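Local atomic coordinates of antifreeze protein (Leucosporidium, PDB entry 3UYU), a protein that binds to the surface of ice crystals and inhibits their growth, slightly lowering the freezing point of aqueous solutions below their melting point and conferring freeze tolerance on an Arctic yeast. Residues L132-E135 and T141-F144. The protein carries 2 engineered substitutions. Numbering follows the deposited sequence.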
loop_
_atom_site.group_PDB
_atom_site.type_symbol
_atom_site.label_atom_id
_atom_site.label_comp_id
_atom_site.label_asym_id
_atom_site.label_seq_id
_atom_site.Cartn_x
_atom_site.Cartn_y
_atom_site.Cartn_z
ATOM N N LEU A 132 -22.998 -23.899 6.119
ATOM C CA LEU A 132 -22.184 -24.032 4.936
ATOM C C LEU A 132 -20.794 -24.494 5.361
ATOM O O LEU A 132 -20.223 -23.950 6.329
ATOM C CB LEU A 132 -22.076 -22.645 4.251
ATOM C CG LEU A 132 -21.196 -22.547 2.980
ATOM C CD1 LEU A 132 -21.822 -23.356 1.854
ATOM C CD2 LEU A 132 -21.115 -21.032 2.601
ATOM N N THR A 133 -20.291 -25.508 4.689
ATOM C CA THR A 133 -18.978 -26.076 5.017
ATOM C C THR A 133 -18.009 -25.837 3.896
ATOM O O THR A 133 -18.345 -26.023 2.744
ATOM C CB THR A 133 -19.116 -27.593 5.222
ATOM O OG1 THR A 133 -20.006 -27.838 6.319
ATOM C CG2 THR A 133 -17.725 -28.214 5.552
ATOM N N PHE A 134 -16.802 -25.388 4.235
ATOM C CA PHE A 134 -15.675 -25.289 3.273
ATOM C C PHE A 134 -14.776 -26.444 3.574
ATOM O O PHE A 134 -14.330 -26.557 4.716
ATOM C CB PHE A 134 -14.924 -23.963 3.448
ATOM C CG PHE A 134 -15.797 -22.782 3.259
ATOM C CD1 PHE A 134 -15.771 -22.030 2.077
ATOM C CD2 PHE A 134 -16.660 -22.402 4.247
ATOM C CE1 PHE A 134 -16.640 -20.919 1.922
ATOM C CE2 PHE A 134 -17.518 -21.305 4.089
ATOM C CZ PHE A 134 -17.490 -20.564 2.886
ATOM N N GLU A 135 -14.492 -27.266 2.569
ATOM C CA GLU A 135 -13.577 -28.422 2.787
ATOM C C GLU A 135 -12.371 -28.348 1.905
ATOM O O GLU A 135 -12.514 -28.440 0.642
ATOM C CB GLU A 135 -14.307 -29.732 2.538
ATOM C CG GLU A 135 -13.454 -30.942 2.928
ATOM C CD GLU A 135 -14.059 -32.279 2.487
ATOM O OE1 GLU A 135 -15.290 -32.490 2.719
ATOM O OE2 GLU A 135 -13.276 -33.123 1.927
ATOM N N THR A 141 -7.558 -22.340 -1.610
ATOM C CA THR A 141 -8.220 -21.036 -1.737
ATOM C C THR A 141 -9.595 -21.109 -2.383
ATOM O O THR A 141 -9.860 -21.972 -3.265
ATOM C CB THR A 141 -7.344 -19.995 -2.513
ATOM O OG1 THR A 141 -6.880 -20.635 -3.711
ATOM C CG2 THR A 141 -6.173 -19.555 -1.656
ATOM N N TRP A 142 -10.474 -20.204 -1.916
ATOM C CA TRP A 142 -11.848 -20.075 -2.422
ATOM C C TRP A 142 -12.083 -18.581 -2.751
ATOM O O TRP A 142 -11.775 -17.727 -1.948
ATOM C CB TRP A 142 -12.864 -20.395 -1.325
ATOM C CG TRP A 142 -13.009 -21.857 -0.938
ATOM C CD1 TRP A 142 -13.984 -22.737 -1.364
ATOM C CD2 TRP A 142 -12.190 -22.574 0.003
ATOM N NE1 TRP A 142 -13.815 -23.963 -0.723
ATOM C CE2 TRP A 142 -12.731 -23.888 0.105
ATOM C CE3 TRP A 142 -11.056 -22.243 0.769
ATOM C CZ2 TRP A 142 -12.173 -24.888 0.942
ATOM C CZ3 TRP A 142 -10.494 -23.232 1.611
ATOM C CH2 TRP A 142 -11.062 -24.572 1.650
ATOM N N VAL A 143 -12.703 -18.307 -3.904
ATOM C CA VAL A 143 -13.213 -16.960 -4.188
ATOM C C VAL A 143 -14.603 -17.094 -4.712
ATOM O O VAL A 143 -14.823 -17.945 -5.609
ATOM C CB VAL A 143 -12.344 -16.226 -5.258
ATOM C CG1 VAL A 143 -13.091 -14.914 -5.744
ATOM C CG2 VAL A 143 -10.967 -15.969 -4.701
ATOM N N PHE A 144 -15.519 -16.313 -4.132
ATOM C CA PHE A 144 -16.935 -16.146 -4.589
ATOM C C PHE A 144 -17.094 -14.819 -5.276
ATOM O O PHE A 144 -16.687 -13.788 -4.747
ATOM C CB PHE A 144 -17.872 -16.241 -3.363
ATOM C CG PHE A 144 -17.593 -17.520 -2.590
ATOM C CD1 PHE A 144 -16.544 -17.574 -1.647
ATOM C CD2 PHE A 144 -18.200 -18.711 -2.961
ATOM C CE1 PHE A 144 -16.204 -18.828 -1.030
ATOM C CE2 PHE A 144 -17.902 -19.921 -2.338
ATOM C CZ PHE A 144 -16.892 -20.002 -1.387
#
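F134 drives one edge of its ring at the indole of W142, a T-shaped pair with the phenyl centroid 5.2 Å from that of the five-membered ring and the planes at 87°. The leading atom is F134 CD1, which sits over the indole face toward its rim, 3.9 Å from W142 NE1. Nearer the backbone, F134 CB lies over the six-membered ring in a CH-pi contact, 4.2 Å from its centroid, so a single phenylalanine covers both halves of the indole. At the indole's own edge, W142 CZ2 comes up to the backbone of E135, 3.6 Å from E135 O. W142 CG stands anti to its carbonyl carbon (chi1 -73°), which sends the indole across to strand 132-135; its NE1 donates a hydrogen bond to L115 O on the adjacent strand 113-115, which satisfies the buried N-H and helps fix the ring's rotation. Replacing W142 with an alanine would probably open a gap beside the F134 ring edge, free that ring to shift, and leave L115 O without this donor. Farther along the same phenyl edge, the neighbouring atom F134 CE1 meets F144 CZ at 3.4 Å; those two rings touch rim to rim, steeply inclined, neither lying over the other. The three aromatics thus form a buried cluster inside the right-handed beta-helix, bridging two of its faces. Strand 132-135 runs between parallel strands 113-115 and 158-161, strand 142-146 between 118-122 and 169-173, and I169 and F171 from the next coil extend the cluster along the interior.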